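Side-chain contacts in okadaic acid binding protein 2-alpha (Halichondria okadai, PDB 4WRI), which binds the cytotoxin okadaic acid and is implicated in the accumulation of that toxin in the sponge: residues S10-R15 with D177-P182; R22-E27 with S87-N92. All blocks are in the same frame, centred on the assembly; numbering follows the deposited sequence.

Contact 1 of 2, residues S10-R15 with D177-P182; sequences SAHWCR and DNTTHP
His12, in the first turn of helix 11-27, lays its imidazole against Thr179 in the loop after helix 169-174; a CH-pi contact thus joins an N-capped helix start to an Asx turn at the protein surface. The His12 side chain can be followed outward. Its CB lies 4.0 Å from Thr179 CG2. With CG anti to the backbone N (chi1 178°), the ring extends from the helix toward residues 177-182. CG makes the closest approach, 3.6 Å to Thr179 CG2, and that methyl sits over one face, 14° off the ring normal through the centroid. Farther out, CE1 is 4.0 Å from Thr179 CB. At the tip, NE2 hydrogen-bonds Asn184 OD1, which restrains the rotation of the ring.

Each segment also has its own internal hydrogen bonds. Ser10 OG caps the helix by accepting from Trp13 N at 3.0 Å, and it also hydrogen-bonds Gln176 O, linking the helix start to the loop residue just before Asp177. In the loop, Asn178 OD1 receives two backbone N-H groups: Thr180 N at 3.2 Å in the carbonyl plane, and His181 N at 3.1 Å from 41° above it.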
ATOM      1  N   SER A  10      10.315  14.944   3.147  1.00 15.90           N
ATOM      2  CA  SER A  10      11.642  14.490   3.485  1.00 14.14           C
ATOM      3  C   SER A  10      12.140  13.469   2.488  1.00 14.65           C
ATOM      4  O   SER A  10      11.340  12.777   1.833  1.00 14.68           O
ATOM      5  CB  SER A  10      11.659  13.871   4.887  1.00 14.08           C
ATOM      6  OG  SER A  10      10.961  12.616   4.885  1.00 13.73           O
ATOM      7  N   ALA A  11      13.451  13.327   2.390  1.00 15.44           N
ATOM      8  CA  ALA A  11      14.052  12.322   1.535  1.00 14.73           C
ATOM      9  C   ALA A  11      13.570  10.932   1.938  1.00 15.41           C
ATOM     10  O   ALA A  11      13.370  10.061   1.083  1.00 14.85           O
ATOM     11  CB  ALA A  11      15.575  12.395   1.607  1.00 17.25           C
ATOM     12  N   HIS A  12      13.396  10.730   3.236  1.00 15.09           N
ATOM     13  CA  HIS A  12      12.963   9.432   3.724  1.00 13.27           C
ATOM     14  C   HIS A  12      11.544   9.134   3.263  1.00 12.33           C
ATOM     15  O   HIS A  12      11.253   8.012   2.846  1.00 12.88           O
ATOM     16  CB  HIS A  12      13.028   9.380   5.247  1.00 13.40           C
ATOM     17  CG  HIS A  12      12.536   8.084   5.806  1.00 11.72           C
ATOM     18  ND1 HIS A  12      13.188   6.892   5.586  1.00 14.26           N
ATOM     19  CD2 HIS A  12      11.444   7.795   6.550  1.00 15.22           C
ATOM     20  CE1 HIS A  12      12.518   5.921   6.180  1.00 13.03           C
ATOM     21  NE2 HIS A  12      11.466   6.442   6.779  1.00 13.44           N
ATOM     22  N   TRP A  13      10.659  10.111   3.344  1.00 12.53           N
ATOM     23  CA  TRP A  13       9.298   9.895   2.872  1.00 13.40           C
ATOM     24  C   TRP A  13       9.294   9.597   1.382  1.00 13.98           C
ATOM     25  O   TRP A  13       8.552   8.712   0.917  1.00 13.11           O
ATOM     26  CB  TRP A  13       8.408  11.068   3.223  1.00 14.02           C
ATOM     27  CG  TRP A  13       6.983  10.905   2.804  1.00 13.62           C
ATOM     28  CD1 TRP A  13       5.961  10.388   3.554  1.00 13.44           C
ATOM     29  CD2 TRP A  13       6.407  11.285   1.549  1.00 13.35           C
ATOM     30  NE1 TRP A  13       4.789  10.398   2.838  1.00 12.24           N
ATOM     31  CE2 TRP A  13       5.040  10.941   1.600  1.00 12.12           C
ATOM     32  CE3 TRP A  13       6.919  11.832   0.372  1.00 13.23           C
ATOM     33  CZ2 TRP A  13       4.171  11.176   0.532  1.00 12.47           C
ATOM     34  CZ3 TRP A  13       6.060  12.048  -0.679  1.00 12.51           C
ATOM     35  CH2 TRP A  13       4.711  11.725  -0.599  1.00 12.57           C
ATOM     36  N   CYS A  14      10.110  10.290   0.600  1.00 12.53           N
ATOM     37  CA  CYS A  14      10.141   9.973  -0.823  1.00 13.71           C
ATOM     38  C   CYS A  14      10.596   8.557  -1.098  1.00 14.84           C
ATOM     39  O   CYS A  14      10.100   7.908  -2.027  1.00 11.64           O
ATOM     40  CB  CYS A  14      11.016  10.962  -1.586  1.00 15.96           C
ATOM     41  SG  CYS A  14      10.334  12.646  -1.576  1.00 14.30           S
ATOM     42  N   ARG A  15      11.543   8.068  -0.303  1.00 12.66           N
ATOM     43  CA  ARG A  15      11.992   6.702  -0.396  1.00 11.51           C
ATOM     44  C   ARG A  15      10.856   5.745  -0.081  1.00  9.86           C
ATOM     45  O   ARG A  15      10.708   4.722  -0.748  1.00 11.00           O
ATOM     46  CB  ARG A  15      13.133   6.465   0.589  1.00 13.58           C
ATOM     47  CG  ARG A  15      13.790   5.111   0.449  1.00 14.95           C
ATOM     48  CD  ARG A  15      14.930   4.968   1.441  1.00 19.05           C
ATOM     49  NE  ARG A  15      15.548   3.662   1.341  1.00 18.32           N
ATOM     50  CZ  ARG A  15      16.304   3.121   2.294  1.00 18.31           C
ATOM     51  NH1 ARG A  15      16.537   3.795   3.408  1.00 23.96           N
ATOM     52  NH2 ARG A  15      16.818   1.912   2.135  1.00 22.03           N
ATOM     53  N   ASP A 177      10.067  11.854   9.518  1.00 14.47           N
ATOM     54  CA  ASP A 177      11.440  11.864  10.046  1.00 15.37           C
ATOM     55  C   ASP A 177      11.858  10.716  10.937  1.00 18.29           C
ATOM     56  O   ASP A 177      13.035  10.602  11.274  1.00 18.23           O
ATOM     57  CB  ASP A 177      11.727  13.192  10.759  1.00 17.29           C
ATOM     58  CG  ASP A 177      11.510  14.397   9.856  1.00 19.06           C
ATOM     59  OD1 ASP A 177      12.094  14.431   8.756  1.00 23.08           O
ATOM     60  OD2 ASP A 177      10.713  15.266  10.244  1.00 30.63           O
ATOM     61  N   ASN A 178      10.914   9.855  11.303  1.00 15.74           N
ATOM     62  CA  ASN A 178      11.271   8.691  12.102  1.00 16.13           C
ATOM     63  C   ASN A 178      11.705   7.522  11.213  1.00 13.58           C
ATOM     64  O   ASN A 178      10.863   6.786  10.681  1.00 16.03           O
ATOM     65  CB  ASN A 178      10.107   8.293  13.006  1.00 17.18           C
ATOM     66  CG  ASN A 178      10.465   7.158  13.956  1.00 14.48           C
ATOM     67  OD1 ASN A 178      11.408   6.406  13.723  1.00 16.43           O
ATOM     68  ND2 ASN A 178       9.673   7.013  15.018  1.00 18.64           N
ATOM     69  N   THR A 179      13.010   7.345  11.035  1.00 13.50           N
ATOM     70  CA  THR A 179      13.503   6.368  10.074  1.00 14.63           C
ATOM     71  C   THR A 179      13.737   4.989  10.670  1.00 15.69           C
ATOM     72  O   THR A 179      14.038   4.056   9.953  1.00 14.94           O
ATOM     73  CB  THR A 179      14.790   6.815   9.372  1.00 15.18           C
ATOM     74  OG1 THR A 179      15.882   6.837  10.314  1.00 16.40           O
ATOM     75  CG2 THR A 179      14.615   8.193   8.752  1.00 15.09           C
ATOM     76  N   THR A 180      13.615   4.855  11.979  1.00 14.39           N
ATOM     77  CA  THR A 180      13.974   3.588  12.596  1.00 13.79           C
ATOM     78  C   THR A 180      12.764   2.769  13.073  1.00 13.72           C
ATOM     79  O   THR A 180      12.911   1.567  13.345  1.00 15.03           O
ATOM     80  CB  THR A 180      14.921   3.813  13.796  1.00 15.93           C
ATOM     81  OG1 THR A 180      14.268   4.671  14.729  1.00 15.51           O
ATOM     82  CG2 THR A 180      16.272   4.428  13.359  1.00 16.27           C
ATOM     83  N   HIS A 181      11.594   3.398  13.200  1.00 12.55           N
ATOM     84  CA  HIS A 181      10.407   2.677  13.708  1.00 14.45           C
ATOM     85  C   HIS A 181      10.018   1.512  12.796  1.00 12.94           C
ATOM     86  O   HIS A 181      10.091   1.638  11.578  1.00 12.67           O
ATOM     87  CB  HIS A 181       9.207   3.605  13.845  1.00 15.21           C
ATOM     88  CG  HIS A 181       8.110   3.038  14.690  1.00 16.83           C
ATOM     89  ND1 HIS A 181       7.214   2.087  14.234  1.00 12.45           N
ATOM     90  CD2 HIS A 181       7.805   3.249  15.992  1.00 22.57           C
ATOM     91  CE1 HIS A 181       6.388   1.767  15.211  1.00 15.37           C
ATOM     92  NE2 HIS A 181       6.726   2.453  16.290  1.00 20.89           N
ATOM     93  N   PRO A 182       9.622   0.359  13.372  1.00 12.71           N
ATOM     94  CA  PRO A 182       9.236  -0.773  12.521  1.00 10.61           C
ATOM     95  C   PRO A 182       8.060  -0.503  11.559  1.00 11.93           C
ATOM     96  O   PRO A 182       7.992  -1.216  10.565  1.00 12.24           O
ATOM     97  CB  PRO A 182       8.860  -1.854  13.541  1.00 12.82           C
ATOM     98  CG  PRO A 182       9.772  -1.537  14.699  1.00 13.89           C
ATOM     99  CD  PRO A 182       9.782  -0.055  14.783  1.00 12.76           C
TER

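Contact 2 of 2, residues R22-E27 with S87-N92; sequences RPWDVE and SQYVQN
Trp24 and Tyr89 form a T-shaped aromatic pair that bridges helix 11-27 and helix 86-96 in the interior of the protein. The evidence for edge-to-face geometry is consistent: the planes stand at 80°, and the centroids of the Trp24 six-membered ring and the Tyr89 ring are 5.3 Å apart. Trp24 supplies the edge. Its CZ3 comes within 3.8 Å of Tyr89 CE1 and 3.9 Å of Tyr89 CZ, so it meets the phenol face toward the rim, on the hydroxyl side of the ring centre. The neighbouring corner of the indole, CH2, lies over the C-O bond of the phenol, 4.0 Å from Tyr89 OH. Tyr89 reaches across because its CG is anti to the backbone N (chi1 171°).

Hydrogen bonds act beside the aromatic pair. Tyr89 OH is bonded to His71 NE2 of helix 61-72, which anchors the hydroxyl end of the phenol. Away from the pair, Gln88 NE2 donates to Asn92 OD1 at 2.9 Å, one helical turn on.

Further aromatic packing surrounds the indole, as Trp24 also meets the rings of His67 and Phe39 edge-to-face. Its side chain touches the bound okadaic acid.

Chemically, then, no hydrogen bond crosses between 22-27 and 87-92. Across these segments the contact rests on dispersion and on the weak attraction of indole C-H groups for a pi face; just outside them, Arg22 forms a salt bridge with Glu86. Polar tethering of Tyr89 comes from a third helix, and the pair is consistent with a second-shell role for Tyr89 behind a toxin-contacting Trp24.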
ATOM      1  N   ARG A  22       7.472   0.925  -6.681  1.00 12.14           N
ATOM      2  CA  ARG A  22       8.355  -0.059  -7.319  1.00 12.01           C
ATOM      3  C   ARG A  22       7.669  -1.357  -7.784  1.00 12.61           C
ATOM      4  O   ARG A  22       7.871  -1.745  -8.933  1.00 12.18           O
ATOM      5  CB  ARG A  22       9.610  -0.338  -6.457  1.00 13.99           C
ATOM      6  CG  ARG A  22      10.619  -1.323  -7.106  1.00 16.53           C
ATOM      7  CD  ARG A  22      11.276  -0.759  -8.366  1.00 15.67           C
ATOM      8  NE  ARG A  22      11.614   0.666  -8.251  1.00 16.40           N
ATOM      9  CZ  ARG A  22      12.681   1.164  -7.627  1.00 17.12           C
ATOM     10  NH1 ARG A  22      13.565   0.356  -7.046  1.00 20.73           N
ATOM     11  NH2 ARG A  22      12.867   2.485  -7.576  1.00 19.72           N
ATOM     12  N   PRO A  23       6.851  -1.990  -6.929  1.00 12.27           N
ATOM     13  CA  PRO A  23       6.226  -3.238  -7.401  1.00 12.82           C
ATOM     14  C   PRO A  23       5.300  -3.003  -8.603  1.00 13.89           C
ATOM     15  O   PRO A  23       5.200  -3.882  -9.479  1.00 13.53           O
ATOM     16  CB  PRO A  23       5.445  -3.731  -6.182  1.00 12.66           C
ATOM     17  CG  PRO A  23       6.102  -3.065  -5.000  1.00 14.04           C
ATOM     18  CD  PRO A  23       6.578  -1.725  -5.502  1.00 12.39           C
ATOM     19  N   TRP A  24       4.645  -1.843  -8.666  1.00 11.15           N
ATOM     20  CA  TRP A  24       3.801  -1.527  -9.809  1.00 11.13           C
ATOM     21  C   TRP A  24       4.654  -1.338 -11.052  1.00 11.98           C
ATOM     22  O   TRP A  24       4.313  -1.806 -12.130  1.00 12.72           O
ATOM     23  CB  TRP A  24       2.997  -0.260  -9.560  1.00 11.33           C
ATOM     24  CG  TRP A  24       2.149  -0.281  -8.319  1.00 10.11           C
ATOM     25  CD1 TRP A  24       1.639  -1.379  -7.662  1.00 11.65           C
ATOM     26  CD2 TRP A  24       1.682   0.864  -7.607  1.00  9.86           C
ATOM     27  NE1 TRP A  24       0.888  -0.967  -6.584  1.00 12.06           N
ATOM     28  CE2 TRP A  24       0.922   0.403  -6.512  1.00 11.34           C
ATOM     29  CE3 TRP A  24       1.868   2.243  -7.767  1.00 11.17           C
ATOM     30  CZ2 TRP A  24       0.318   1.271  -5.595  1.00 11.81           C
ATOM     31  CZ3 TRP A  24       1.252   3.100  -6.851  1.00 11.78           C
ATOM     32  CH2 TRP A  24       0.512   2.615  -5.780  1.00 11.93           C
ATOM     33  N   ASP A  25       5.773  -0.625 -10.913  1.00 10.86           N
ATOM     34  CA  ASP A  25       6.716  -0.463 -12.016  1.00 11.60           C
ATOM     35  C   ASP A  25       7.131  -1.854 -12.519  1.00 12.53           C
ATOM     36  O   ASP A  25       7.114  -2.106 -13.729  1.00 13.39           O
ATOM     37  CB  ASP A  25       7.917   0.349 -11.519  1.00 12.58           C
ATOM     38  CG  ASP A  25       8.821   0.857 -12.626  1.00 16.06           C
ATOM     39  OD1 ASP A  25       8.625   0.544 -13.822  1.00 16.32           O
ATOM     40  OD2 ASP A  25       9.756   1.613 -12.269  1.00 19.10           O
ATOM     41  N   VAL A  26       7.521  -2.736 -11.606  1.00 13.00           N
ATOM     42  CA  VAL A  26       7.938  -4.080 -12.008  1.00 15.25           C
ATOM     43  C   VAL A  26       6.812  -4.828 -12.740  1.00 15.99           C
ATOM     44  O   VAL A  26       7.060  -5.422 -13.800  1.00 15.96           O
ATOM     45  CB  VAL A  26       8.489  -4.880 -10.803  1.00 14.27           C
ATOM     46  CG1 VAL A  26       8.764  -6.327 -11.194  1.00 17.89           C
ATOM     47  CG2 VAL A  26       9.786  -4.227 -10.295  1.00 18.60           C
ATOM     48  N   GLU A  27       5.590  -4.745 -12.221  1.00 13.19           N
ATOM     49  CA  GLU A  27       4.421  -5.357 -12.883  1.00 16.03           C
ATOM     50  C   GLU A  27       4.269  -4.887 -14.326  1.00 17.64           C
ATOM     51  O   GLU A  27       3.909  -5.663 -15.218  1.00 20.03           O
ATOM     52  CB  GLU A  27       3.117  -5.015 -12.162  1.00 19.72           C
ATOM     53  CG  GLU A  27       2.804  -5.797 -10.914  1.00 22.44           C
ATOM     54  CD  GLU A  27       1.479  -5.342 -10.328  1.00 24.80           C
ATOM     55  OE1 GLU A  27       0.424  -5.636 -10.930  1.00 20.39           O
ATOM     56  OE2 GLU A  27       1.484  -4.659  -9.283  1.00 23.26           O
ATOM     57  N   SER A  87       8.763   9.431 -10.264  1.00 11.18           N
ATOM     58  CA  SER A  87       8.930  10.677  -9.515  1.00 10.42           C
ATOM     59  C   SER A  87       7.626  11.440  -9.447  1.00 11.55           C
ATOM     60  O   SER A  87       7.330  12.131  -8.459  1.00 11.02           O
ATOM     61  CB  SER A  87      10.028  11.525 -10.143  1.00 12.78           C
ATOM     62  OG  SER A  87       9.652  11.974 -11.428  1.00 15.36           O
ATOM     63  N   GLN A  88       6.809  11.289 -10.481  1.00 10.21           N
ATOM     64  CA  GLN A  88       5.514  11.946 -10.481  1.00 10.73           C
ATOM     65  C   GLN A  88       4.582  11.321  -9.442  1.00 10.24           C
ATOM     66  O   GLN A  88       3.838  12.038  -8.763  1.00 10.74           O
ATOM     67  CB  GLN A  88       4.868  11.902 -11.861  1.00 11.19           C
ATOM     68  CG  GLN A  88       3.665  12.815 -11.972  1.00 11.38           C
ATOM     69  CD  GLN A  88       4.021  14.242 -11.710  1.00 10.47           C
ATOM     70  OE1 GLN A  88       4.897  14.800 -12.377  1.00 12.25           O
ATOM     71  NE2 GLN A  88       3.343  14.859 -10.752  1.00 12.75           N
ATOM     72  N   TYR A  89       4.603   9.994  -9.319  1.00 10.47           N
ATOM     73  CA  TYR A  89       3.787   9.383  -8.299  1.00  9.91           C
ATOM     74  C   TYR A  89       4.169   9.930  -6.935  1.00  9.56           C
ATOM     75  O   TYR A  89       3.295  10.213  -6.116  1.00 10.80           O
ATOM     76  CB  TYR A  89       3.932   7.856  -8.298  1.00 10.77           C
ATOM     77  CG  TYR A  89       3.232   7.273  -7.085  1.00 10.93           C
ATOM     78  CD1 TYR A  89       1.836   7.226  -7.009  1.00 11.65           C
ATOM     79  CD2 TYR A  89       3.963   6.842  -5.971  1.00  9.72           C
ATOM     80  CE1 TYR A  89       1.191   6.753  -5.858  1.00 11.77           C
ATOM     81  CE2 TYR A  89       3.329   6.362  -4.827  1.00 11.04           C
ATOM     82  CZ  TYR A  89       1.945   6.329  -4.782  1.00 10.80           C
ATOM     83  OH  TYR A  89       1.315   5.879  -3.652  1.00 12.70           O
ATOM     84  N   VAL A  90       5.469  10.083  -6.688  1.00  9.92           N
ATOM     85  CA  VAL A  90       5.920  10.588  -5.392  1.00 11.24           C
ATOM     86  C   VAL A  90       5.316  11.980  -5.102  1.00 11.03           C
ATOM     87  O   VAL A  90       4.800  12.223  -4.020  1.00 12.19           O
ATOM     88  CB  VAL A  90       7.456  10.592  -5.281  1.00 12.10           C
ATOM     89  CG1 VAL A  90       7.924  11.284  -4.000  1.00 14.74           C
ATOM     90  CG2 VAL A  90       7.997   9.160  -5.360  1.00 15.33           C
ATOM     91  N   GLN A  91       5.350  12.873  -6.085  1.00 10.80           N
ATOM     92  CA  GLN A  91       4.790  14.201  -5.866  1.00 10.79           C
ATOM     93  C   GLN A  91       3.274  14.173  -5.810  1.00 12.38           C
ATOM     94  O   GLN A  91       2.680  14.973  -5.089  1.00 13.56           O
ATOM     95  CB  GLN A  91       5.236  15.179  -6.948  1.00 12.27           C
ATOM     96  CG  GLN A  91       6.740  15.404  -7.006  1.00 12.54           C
ATOM     97  CD  GLN A  91       7.311  15.986  -5.723  1.00 14.71           C
ATOM     98  OE1 GLN A  91       8.361  15.555  -5.241  1.00 22.84           O
ATOM     99  NE2 GLN A  91       6.616  16.943  -5.160  1.00 13.88           N
ATOM    100  N   ASN A  92       2.629  13.276  -6.550  1.00 10.19           N
ATOM    101  CA  ASN A  92       1.171  13.172  -6.457  1.00 12.42           C
ATOM    102  C   ASN A  92       0.757  12.649  -5.083  1.00 11.87           C
ATOM    103  O   ASN A  92      -0.242  13.108  -4.505  1.00 13.31           O
ATOM    104  CB  ASN A  92       0.606  12.242  -7.537  1.00 10.93           C
ATOM    105  CG  ASN A  92       0.683  12.846  -8.925  1.00 11.49           C
ATOM    106  OD1 ASN A  92       1.141  13.979  -9.084  1.00 11.78           O
ATOM    107  ND2 ASN A  92       0.240  12.124  -9.927  1.00 11.63           N
TER

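Overall arrangement
Contacts 1 and 2 share helix 11-27: contact 1 takes its N-terminal turn and contact 2 its C-terminal end, with centres about 17 Å apart. They also touch directly. Trp13 CH2 lies 3.5 Å from Val90 O, and Cys14 SG lies 3.7 Å from Val90 CG1, so helix 86-96 packs against the helix start as well as its end. In sequence, both segments of contact 2 fall between those of contact 1. Their settings differ: contact 1 is at the surface, its centre about 16 Å from that of the chain, whereas contact 2 is buried and borders the toxin pocket, the nearest atoms of the Trp24 side chain and okadaic acid being about 4 Å apart.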